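Local atomic coordinates of ethylbenzene dehydrogenase beta-subunit (PDB entry 2IVF), a protein that carries four iron-sulfur clusters, three of the SF4 type and one Fe3-S4, as the ferredoxin-like subunit of a three-chain enzyme and probably relays electrons along them. Residues B[33-38]-B[52-57]; B[57-62]-B[145-150]; B[179-184]-B[205-210]. All coordinates share one frame; numbering follows the deposited sequence.

Interaction 1. Residues B[33-38]-B[52-57]; sequences TCTVAC and RWNNVT. With SF4 (iron/sulfur cluster), chain U; SF4 (iron/sulfur cluster), chain T.
Asn54 packs against Cys34 and Cys38, whose sulfurs go to two different SF4 clusters, and residues 53-56 run past from the one site to the other. The metal bonds come first: Cys34 SG holds iron FE2 of one cluster at 2.2 Å, while Cys38 SG binds iron FE2 of the other at 2.3 Å. One helical turn separates the two cysteines, and their first torsions help point them apart: SG of Cys34 sits between the backbone N and the carbonyl carbon (chi1 53°), whereas that of Cys38 is anti to the backbone N (-171°).

This is the CxxCxxCxxxC pattern of bacterial-type ferredoxins, Cys28, Cys31, Cys34 and Cys38, in which the last cysteine crosses over to the second cluster. Cys230 belongs to the pocket of the first cluster, and Cys211, Cys214 and Cys226 to that of the second.

Polar contacts gather at the Asn54 amide, which crosses Thr35 at about a right angle. Its ND2 lies 3.1 Å from Cys34 SG and gives only a weak, bent bond to Thr35 OG1, a hydroxyl also hydrogen-bonded to Gln32. Arg235 holds the amide's other end, OD1, which helps set the way it is turned. A water bridges the two backbones, donating to Thr35 O and to Asn54 O, the latter at 2.7 Å.

Apolar and sulfur contacts fill in the rest. Val56 CG2 presses on Cys34 SG at 3.3 Å and also touches Thr35 OG1. Trp53 turns its ring edge to the second cluster, CE3 being 3.6 Å from sulfide S3. Cys38 SG lies obliquely to the same indole, 5.0 Å from the centre of its six-membered ring, and Trp42 meets that ring as well.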
loop_
_atom_site.group_PDB
_atom_site.type_symbol
_atom_site.label_atom_id
_atom_site.label_comp_id
_atom_site.label_asym_id
_atom_site.label_seq_id
_atom_site.Cartn_x
_atom_site.Cartn_y
_atom_site.Cartn_z
ATOM N N THR B 33 4.701 -5.593 4.788
ATOM C CA THR B 33 5.929 -4.953 5.235
ATOM C C THR B 33 6.936 -5.991 5.697
ATOM O O THR B 33 8.130 -5.887 5.390
ATOM C CB THR B 33 5.696 -3.888 6.313
ATOM O OG1 THR B 33 4.683 -3.012 5.872
ATOM C CG2 THR B 33 6.967 -3.083 6.572
ATOM N N CYS B 34 6.455 -7.003 6.418
ATOM C CA CYS B 34 7.296 -8.092 6.829
ATOM C C CYS B 34 7.966 -8.826 5.633
ATOM O O CYS B 34 9.158 -9.176 5.707
ATOM C CB CYS B 34 6.520 -9.057 7.732
ATOM S SG CYS B 34 4.970 -9.602 6.929
ATOM N N THR B 35 7.227 -8.962 4.532
ATOM C CA THR B 35 7.717 -9.572 3.295
ATOM C C THR B 35 8.901 -8.799 2.750
ATOM O O THR B 35 10.006 -9.384 2.481
ATOM C CB THR B 35 6.574 -9.655 2.292
ATOM O OG1 THR B 35 5.490 -10.338 2.938
ATOM C CG2 THR B 35 7.026 -10.378 0.973
ATOM N N VAL B 36 8.708 -7.508 2.634
ATOM C CA VAL B 36 9.771 -6.636 2.098
ATOM C C VAL B 36 10.926 -6.455 3.077
ATOM O O VAL B 36 12.062 -6.266 2.640
ATOM C CB VAL B 36 9.258 -5.269 1.569
ATOM C CG1 VAL B 36 8.056 -5.445 0.568
ATOM C CG2 VAL B 36 8.950 -4.280 2.695
ATOM N N ALA B 37 10.642 -6.510 4.387
ATOM C CA ALA B 37 11.672 -6.377 5.423
ATOM C C ALA B 37 12.676 -7.499 5.221
ATOM O O ALA B 37 13.867 -7.278 5.127
ATOM C CB ALA B 37 11.027 -6.453 6.872
ATOM N N CYS B 38 12.166 -8.715 5.099
ATOM C CA CYS B 38 13.037 -9.865 4.849
ATOM C C CYS B 38 13.754 -9.754 3.526
ATOM O O CYS B 38 14.977 -9.976 3.460
ATOM C CB CYS B 38 12.228 -11.150 4.804
ATOM S SG CYS B 38 13.307 -12.578 4.760
ATOM N N ARG B 52 10.263 -15.933 -0.742
ATOM C CA ARG B 52 9.624 -15.089 0.266
ATOM C C ARG B 52 9.672 -15.835 1.560
ATOM O O ARG B 52 8.705 -16.483 1.976
ATOM C CB ARG B 52 8.178 -14.735 -0.139
ATOM C CG ARG B 52 8.103 -13.677 -1.206
ATOM C CD ARG B 52 8.165 -14.305 -2.596
ATOM N NE ARG B 52 8.044 -13.291 -3.647
ATOM C CZ ARG B 52 7.991 -13.583 -4.931
ATOM N NH1 ARG B 52 8.092 -14.835 -5.326
ATOM N NH2 ARG B 52 7.850 -12.632 -5.839
ATOM N N TRP B 53 10.838 -15.774 2.185
ATOM C CA TRP B 53 11.071 -16.490 3.439
ATOM C C TRP B 53 10.036 -16.031 4.441
ATOM O O TRP B 53 9.485 -16.843 5.145
ATOM C CB TRP B 53 12.450 -16.244 3.991
ATOM C CG TRP B 53 13.594 -16.716 3.176
ATOM C CD1 TRP B 53 13.583 -17.589 2.115
ATOM C CD2 TRP B 53 14.972 -16.416 3.428
ATOM N NE1 TRP B 53 14.848 -17.822 1.699
ATOM C CE2 TRP B 53 15.729 -17.131 2.487
ATOM C CE3 TRP B 53 15.634 -15.621 4.377
ATOM C CZ2 TRP B 53 17.105 -17.033 2.420
ATOM C CZ3 TRP B 53 16.984 -15.554 4.345
ATOM C CH2 TRP B 53 17.724 -16.264 3.374
ATOM N N ASN B 54 9.746 -14.729 4.477
ATOM C CA ASN B 54 8.576 -14.243 5.138
ATOM C C ASN B 54 7.561 -14.041 4.051
ATOM O O ASN B 54 7.816 -13.325 3.063
ATOM C CB ASN B 54 8.789 -12.911 5.858
ATOM C CG ASN B 54 7.514 -12.426 6.498
ATOM O OD1 ASN B 54 7.346 -12.544 7.695
ATOM N ND2 ASN B 54 6.565 -11.922 5.676
ATOM N N ASN B 55 6.444 -14.741 4.192
ATOM C CA ASN B 55 5.395 -14.644 3.204
ATOM C C ASN B 55 4.063 -14.312 3.852
ATOM O O ASN B 55 3.791 -14.712 4.983
ATOM C CB ASN B 55 5.286 -15.922 2.366
ATOM C CG ASN B 55 5.234 -17.147 3.184
ATOM O OD1 ASN B 55 6.293 -17.735 3.513
ATOM N ND2 ASN B 55 4.050 -17.597 3.480
ATOM N N VAL B 56 3.239 -13.583 3.129
ATOM C CA VAL B 56 1.907 -13.228 3.642
ATOM C C VAL B 56 0.874 -13.409 2.578
ATOM O O VAL B 56 1.003 -12.867 1.493
ATOM C CB VAL B 56 1.815 -11.787 4.167
ATOM C CG1 VAL B 56 0.491 -11.604 4.833
ATOM C CG2 VAL B 56 2.950 -11.426 5.122
ATOM N N THR B 57 -0.129 -14.243 2.847
ATOM C CA THR B 57 -1.179 -14.439 1.868
ATOM C C THR B 57 -2.527 -14.380 2.536
ATOM O O THR B 57 -2.644 -14.409 3.746
ATOM C CB THR B 57 -1.029 -15.804 1.145
ATOM O OG1 THR B 57 -1.012 -16.853 2.118
ATOM C CG2 THR B 57 0.292 -15.843 0.289
HETATM FE FE1 SF4 U . 13.340 -15.246 8.698
HETATM FE FE2 SF4 U . 13.378 -13.347 6.884
HETATM FE FE3 SF4 U . 11.910 -13.026 9.113
HETATM FE FE4 SF4 U . 14.589 -12.864 9.306
HETATM S S1 SF4 U . 13.219 -11.418 8.168
HETATM S S2 SF4 U . 13.238 -14.098 10.660
HETATM S S3 SF4 U . 15.257 -14.410 7.697
HETATM S S4 SF4 U . 11.589 -14.598 7.407
HETATM FE FE1 SF4 T . 0.706 -8.550 8.901
HETATM FE FE2 SF4 T . 3.297 -8.598 8.005
HETATM FE FE3 SF4 T . 2.588 -7.195 10.188
HETATM FE FE4 SF4 T . 1.807 -6.240 7.784
HETATM S S1 SF4 T . 3.934 -6.461 8.495
HETATM S S2 SF4 T . 0.546 -6.397 9.692
HETATM S S3 SF4 T . 1.417 -8.234 6.740
HETATM S S4 SF4 T . 2.493 -9.496 9.934
HETATM O O HOH W 1 10.074 -12.143 2.066
#

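Interaction 2. Residues B[57-62]-B[145-150]; sequences TTYPGK and FYLARM
Leu147 O is gripped twice, by Thr57 N at 3.2 Å, which comes in 46° out of the carbonyl plane, and by a water donating from 2.8 Å. The same water hydrogen-bonds Thr57 OG1, so the threonine reaches one carbonyl through both its backbone and its side chain. The return bond, Leu147 N to Thr57 O, is 2.8 Å, and Tyr59 and Phe145 exchange a second reciprocal pair. Thr57-Leu147 and Tyr59-Phe145 are thus the hydrogen-bonded pairs of an antiparallel sheet, with Thr58-Tyr146 the non-hydrogen-bonded pair between them; the strong twist shows in the 129° between strand directions.

On the Tyr59 side, CB of that residue sits over one face of the Phe145 ring, 4.1 Å from its centre, a CH-pi contact. The two side chains point the same way, side by side, with their rings oblique, planes at 32°. On the other side, Thr58 OG1 meets the Tyr146 ring edge at CE1, 3.3 Å away; Asp133 N is hydrogen-bonded to Thr58 OG1 and Asp133 OD1 to Tyr146 OH, which also reaches Arg851 of the alpha-subunit.

Helix 295-302 packs on Tyr59 and Phe145, strand 270-273 on Leu147, and strand 136-138 flanks 141-149 opposite 55-59.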
loop_
_atom_site.group_PDB
_atom_site.type_symbol
_atom_site.label_atom_id
_atom_site.label_comp_id
_atom_site.label_asym_id
_atom_site.label_seq_id
_atom_site.Cartn_x
_atom_site.Cartn_y
_atom_site.Cartn_z
ATOM N N THR B 57 -0.129 -14.243 2.847
ATOM C CA THR B 57 -1.179 -14.439 1.868
ATOM C C THR B 57 -2.527 -14.380 2.536
ATOM O O THR B 57 -2.644 -14.409 3.746
ATOM C CB THR B 57 -1.029 -15.804 1.145
ATOM O OG1 THR B 57 -1.012 -16.853 2.118
ATOM C CG2 THR B 57 0.292 -15.843 0.289
ATOM N N THR B 58 -3.548 -14.342 1.715
ATOM C CA THR B 58 -4.915 -14.218 2.215
ATOM C C THR B 58 -5.416 -15.642 2.495
ATOM O O THR B 58 -5.090 -16.590 1.762
ATOM C CB THR B 58 -5.808 -13.438 1.223
ATOM O OG1 THR B 58 -5.273 -12.102 1.055
ATOM C CG2 THR B 58 -7.311 -13.363 1.683
ATOM N N TYR B 59 -6.110 -15.804 3.596
ATOM C CA TYR B 59 -6.716 -17.090 3.944
ATOM C C TYR B 59 -8.229 -16.926 4.120
ATOM O O TYR B 59 -8.658 -15.894 4.709
ATOM C CB TYR B 59 -6.061 -17.700 5.202
ATOM C CG TYR B 59 -6.470 -19.142 5.325
ATOM C CD1 TYR B 59 -5.690 -20.149 4.773
ATOM C CD2 TYR B 59 -7.705 -19.481 5.843
ATOM C CE1 TYR B 59 -6.103 -21.471 4.800
ATOM C CE2 TYR B 59 -8.106 -20.801 5.916
ATOM C CZ TYR B 59 -7.302 -21.788 5.346
ATOM O OH TYR B 59 -7.686 -23.096 5.378
ATOM N N PRO B 60 -9.046 -17.906 3.608
ATOM C CA PRO B 60 -8.726 -19.032 2.702
ATOM C C PRO B 60 -8.003 -18.579 1.466
ATOM O O PRO B 60 -8.299 -17.473 0.913
ATOM C CB PRO B 60 -10.103 -19.543 2.253
ATOM C CG PRO B 60 -11.014 -19.120 3.289
ATOM C CD PRO B 60 -10.439 -17.997 4.053
ATOM N N GLY B 61 -7.088 -19.424 1.007
ATOM C CA GLY B 61 -6.351 -19.166 -0.226
ATOM C C GLY B 61 -5.456 -20.364 -0.495
ATOM O O GLY B 61 -5.490 -21.349 0.254
ATOM N N LYS B 62 -4.665 -20.279 -1.550
ATOM C CA LYS B 62 -3.760 -21.380 -1.920
ATOM C C LYS B 62 -2.456 -21.339 -1.093
ATOM O O LYS B 62 -1.727 -22.324 -1.033
ATOM C CB LYS B 62 -3.473 -21.369 -3.414
ATOM C CG LYS B 62 -4.720 -21.702 -4.253
ATOM C CD LYS B 62 -4.415 -21.820 -5.692
ATOM C CE LYS B 62 -5.676 -21.947 -6.547
ATOM N NZ LYS B 62 -5.175 -22.115 -7.941
ATOM N N PHE B 145 -8.766 -13.418 6.338
ATOM C CA PHE B 145 -7.796 -12.758 7.191
ATOM C C PHE B 145 -6.455 -12.983 6.502
ATOM O O PHE B 145 -6.398 -13.736 5.522
ATOM C CB PHE B 145 -7.811 -13.328 8.619
ATOM C CG PHE B 145 -7.601 -14.785 8.711
ATOM C CD1 PHE B 145 -8.683 -15.655 8.679
ATOM C CD2 PHE B 145 -6.324 -15.330 8.832
ATOM C CE1 PHE B 145 -8.521 -17.007 8.785
ATOM C CE2 PHE B 145 -6.148 -16.691 8.910
ATOM C CZ PHE B 145 -7.264 -17.545 8.909
ATOM N N TYR B 146 -5.388 -12.353 7.009
ATOM C CA TYR B 146 -4.086 -12.436 6.396
ATOM C C TYR B 146 -3.188 -13.326 7.209
ATOM O O TYR B 146 -3.230 -13.306 8.460
ATOM C CB TYR B 146 -3.510 -11.046 6.220
ATOM C CG TYR B 146 -4.398 -10.163 5.381
ATOM C CD1 TYR B 146 -4.511 -10.388 4.014
ATOM C CD2 TYR B 146 -5.097 -9.094 5.937
ATOM C CE1 TYR B 146 -5.337 -9.601 3.227
ATOM C CE2 TYR B 146 -5.917 -8.243 5.130
ATOM C CZ TYR B 146 -6.008 -8.517 3.778
ATOM O OH TYR B 146 -6.796 -7.712 2.989
ATOM N N LEU B 147 -2.396 -14.150 6.520
ATOM C CA LEU B 147 -1.651 -15.186 7.194
ATOM C C LEU B 147 -0.167 -15.104 6.840
ATOM O O LEU B 147 0.250 -15.489 5.733
ATOM C CB LEU B 147 -2.220 -16.546 6.809
ATOM C CG LEU B 147 -1.510 -17.762 7.452
ATOM C CD1 LEU B 147 -1.551 -17.652 8.984
ATOM C CD2 LEU B 147 -2.118 -19.124 6.968
ATOM N N ALA B 148 0.589 -14.553 7.790
ATOM C CA ALA B 148 2.031 -14.436 7.723
ATOM C C ALA B 148 2.676 -15.709 8.159
ATOM O O ALA B 148 2.261 -16.349 9.149
ATOM C CB ALA B 148 2.553 -13.234 8.578
ATOM N N ARG B 149 3.706 -16.092 7.419
ATOM C CA ARG B 149 4.387 -17.323 7.665
ATOM C C ARG B 149 5.872 -17.173 7.377
ATOM O O ARG B 149 6.271 -16.410 6.494
ATOM C CB ARG B 149 3.812 -18.441 6.801
ATOM C CG ARG B 149 2.364 -18.828 7.137
ATOM C CD ARG B 149 1.813 -19.787 6.144
ATOM N NE ARG B 149 2.697 -20.932 6.201
ATOM C CZ ARG B 149 3.231 -21.560 5.170
ATOM N NH1 ARG B 149 2.949 -21.224 3.937
ATOM N NH2 ARG B 149 4.080 -22.555 5.390
ATOM N N MET B 150 6.663 -17.939 8.098
ATOM C CA MET B 150 8.084 -18.059 7.833
ATOM C C MET B 150 8.450 -19.497 8.167
ATOM O O MET B 150 7.564 -20.318 8.442
ATOM C CB MET B 150 8.907 -17.112 8.735
ATOM C CG MET B 150 8.435 -15.707 8.840
ATOM S SD MET B 150 7.202 -15.385 10.129
ATOM C CE MET B 150 8.303 -15.371 11.576
HETATM O O HOH W 2 1.352 -17.137 3.764
#

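Interaction 3. Residues B[179-184]-B[205-210]; sequences VDQERC and SQTSEK. With F3S (Fe3-s4 cluster), chain R.
Gln181 reaches across to Thr207 and Ser208 with a bent side chain. From CB the chain runs to CG, set beside the backbone N, and bends at the next torsion (chi2 -61°), which brings the amide round to the strand. At the tip OE1 accepts from Thr207 OG1 at 2.7 Å and lies against Glu209 CG. Thr207 OG1 in turn accepts a hydrogen bond from Ser205 OG, so a short chain of hydroxyls ends on the amide oxygen. NE2 spends both its hydrogens: one on Ser208 O at 2.8 Å, nearly straight at 170°, the other on Val179 O at 2.9 Å. Both acceptors lie close to the amide plane, so the group is held flat and its rotation fixed.

Deeper in, Cys184 SG binds iron FE1 of the Fe3-S4 cluster at 2.3 Å and accepts a hydrogen bond from Ser208 N, 3.4 Å away. Such backbone N-H to cysteine sulfur bonds are characteristic of iron-sulfur sites, where they probably help stabilise the cluster's charge. Ser208 OG comes within 3.1 Å of sulfide S2. Asp180 shapes the loop leading to Cys184 with an Asx turn, its OD1 accepting from Glu182 N. Val179 closes the other end, with CG1 against Ser208 O and CG2 3.9 Å from Lys210 CD.

Strand 207-210 pairs antiparallel with 199-202. The 179-184 loop leaves strand 177-179, whose Val179 packs on Ile168 of strand 168-170, and leads towards helix 189-193.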
loop_
_atom_site.group_PDB
_atom_site.type_symbol
_atom_site.label_atom_id
_atom_site.label_comp_id
_atom_site.label_asym_id
_atom_site.label_seq_id
_atom_site.Cartn_x
_atom_site.Cartn_y
_atom_site.Cartn_z
ATOM N N VAL B 179 20.456 -24.306 6.762
ATOM C CA VAL B 179 21.081 -25.085 5.678
ATOM C C VAL B 179 22.509 -24.574 5.492
ATOM O O VAL B 179 22.716 -23.432 5.082
ATOM C CB VAL B 179 20.334 -24.911 4.322
ATOM C CG1 VAL B 179 21.109 -25.700 3.211
ATOM C CG2 VAL B 179 18.881 -25.361 4.409
ATOM N N ASP B 180 23.478 -25.424 5.800
ATOM C CA ASP B 180 24.890 -25.124 5.607
ATOM C C ASP B 180 25.190 -24.994 4.113
ATOM O O ASP B 180 25.191 -25.992 3.369
ATOM C CB ASP B 180 25.708 -26.239 6.246
ATOM C CG ASP B 180 27.180 -26.123 5.994
ATOM O OD1 ASP B 180 27.600 -25.474 5.005
ATOM O OD2 ASP B 180 27.932 -26.729 6.799
ATOM N N GLN B 181 25.393 -23.750 3.673
ATOM C CA GLN B 181 25.481 -23.446 2.260
ATOM C C GLN B 181 26.719 -24.035 1.607
ATOM O O GLN B 181 26.753 -24.168 0.398
ATOM C CB GLN B 181 25.434 -21.938 2.046
ATOM C CG GLN B 181 24.111 -21.381 2.463
ATOM C CD GLN B 181 22.980 -21.982 1.651
ATOM O OE1 GLN B 181 22.921 -21.766 0.428
ATOM N NE2 GLN B 181 22.077 -22.745 2.308
ATOM N N GLU B 182 27.731 -24.386 2.393
ATOM C CA GLU B 182 28.928 -25.030 1.853
ATOM C C GLU B 182 28.742 -26.525 1.596
ATOM O O GLU B 182 29.344 -27.077 0.684
ATOM C CB GLU B 182 30.116 -24.870 2.812
ATOM C CG GLU B 182 30.512 -23.432 3.037
ATOM C CD GLU B 182 31.765 -23.253 3.907
ATOM O OE1 GLU B 182 32.387 -24.268 4.328
ATOM O OE2 GLU B 182 32.136 -22.066 4.143
ATOM N N ARG B 183 27.971 -27.194 2.438
ATOM C CA ARG B 183 27.782 -28.645 2.342
ATOM C C ARG B 183 26.577 -28.981 1.442
ATOM O O ARG B 183 26.522 -30.057 0.855
ATOM C CB ARG B 183 27.590 -29.190 3.759
ATOM C CG ARG B 183 27.479 -30.694 3.949
ATOM C CD ARG B 183 27.754 -31.100 5.458
ATOM N NE ARG B 183 27.075 -30.193 6.424
ATOM C CZ ARG B 183 27.571 -29.782 7.607
ATOM N NH1 ARG B 183 28.786 -30.161 8.009
ATOM N NH2 ARG B 183 26.849 -28.971 8.389
ATOM N N CYS B 184 25.615 -28.060 1.344
ATOM C CA CYS B 184 24.393 -28.279 0.557
ATOM C C CYS B 184 24.736 -28.570 -0.905
ATOM O O CYS B 184 25.543 -27.873 -1.515
ATOM C CB CYS B 184 23.448 -27.080 0.620
ATOM S SG CYS B 184 21.893 -27.354 -0.290
ATOM N N SER B 205 23.031 -20.828 -7.042
ATOM C CA SER B 205 23.974 -21.590 -6.220
ATOM C C SER B 205 23.751 -23.094 -6.323
ATOM O O SER B 205 24.655 -23.864 -6.040
ATOM C CB SER B 205 23.846 -21.175 -4.757
ATOM O OG SER B 205 22.512 -21.365 -4.287
ATOM N N GLN B 206 22.547 -23.498 -6.681
ATOM C CA GLN B 206 22.142 -24.894 -6.652
ATOM C C GLN B 206 22.229 -25.459 -5.250
ATOM O O GLN B 206 22.595 -26.603 -5.028
ATOM C CB GLN B 206 22.921 -25.697 -7.670
ATOM C CG GLN B 206 22.526 -25.315 -9.096
ATOM C CD GLN B 206 23.326 -26.056 -10.118
ATOM O OE1 GLN B 206 23.040 -27.213 -10.418
ATOM N NE2 GLN B 206 24.365 -25.400 -10.657
ATOM N N THR B 207 21.883 -24.611 -4.298
ATOM C CA THR B 207 21.680 -25.023 -2.918
ATOM C C THR B 207 20.272 -24.560 -2.612
ATOM O O THR B 207 19.653 -23.857 -3.424
ATOM C CB THR B 207 22.648 -24.295 -1.942
ATOM O OG1 THR B 207 22.379 -22.882 -2.006
ATOM C CG2 THR B 207 24.135 -24.604 -2.251
ATOM N N SER B 208 19.766 -25.025 -1.485
ATOM C CA SER B 208 18.527 -24.540 -0.947
ATOM C C SER B 208 18.781 -23.582 0.224
ATOM O O SER B 208 19.771 -23.675 0.955
ATOM C CB SER B 208 17.634 -25.708 -0.534
ATOM O OG SER B 208 17.245 -26.475 -1.676
ATOM N N GLU B 209 17.871 -22.627 0.338
ATOM C CA GLU B 209 17.948 -21.611 1.338
ATOM C C GLU B 209 16.603 -21.488 2.044
ATOM O O GLU B 209 15.584 -21.991 1.582
ATOM C CB GLU B 209 18.292 -20.294 0.694
ATOM C CG GLU B 209 19.641 -20.289 0.005
ATOM C CD GLU B 209 20.166 -18.912 -0.186
ATOM O OE1 GLU B 209 20.362 -18.192 0.824
ATOM O OE2 GLU B 209 20.433 -18.552 -1.339
ATOM N N LYS B 210 16.622 -20.760 3.149
ATOM C CA LYS B 210 15.474 -20.647 4.000
ATOM C C LYS B 210 15.687 -19.505 5.002
ATOM O O LYS B 210 16.790 -18.993 5.190
ATOM C CB LYS B 210 15.315 -21.978 4.776
ATOM C CG LYS B 210 16.409 -22.245 5.779
ATOM C CD LYS B 210 16.193 -23.514 6.561
ATOM C CE LYS B 210 15.071 -23.461 7.560
ATOM N NZ LYS B 210 15.190 -22.279 8.466
HETATM FE FE1 F3S R . 20.730 -29.234 0.346
HETATM FE FE3 F3S R . 20.246 -31.461 1.711
HETATM FE FE4 F3S R . 18.244 -30.026 0.974
HETATM S S1 F3S R . 21.750 -31.162 0.071
HETATM S S2 F3S R . 18.902 -28.963 -0.890
HETATM S S3 F3S R . 19.881 -29.413 2.329
HETATM S S4 F3S R . 18.308 -32.241 0.939
#

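Followed from the N terminus, the contacts come in series; none nests in or crosses another. Interaction 1 closes a 13-residue loop, bringing strand 55-59 back to helix 33-42. Thr57 is then shared with interaction 2, which closes a far longer excursion of 82 residues by pairing the same strand with 141-149. The two meet where Asn55 O probably bonds Arg149 N and Val56 packs on Ala148, so helix 33-42 and the sheet of 55-59 and 141-149 both contribute to the pockets of the same two SF4 clusters. Interaction 3 closes a 20-residue loop at the Fe3-S4 site. It reaches interaction 1 through Trp53, whose ring packs on Lys210 O, but does not touch interaction 2.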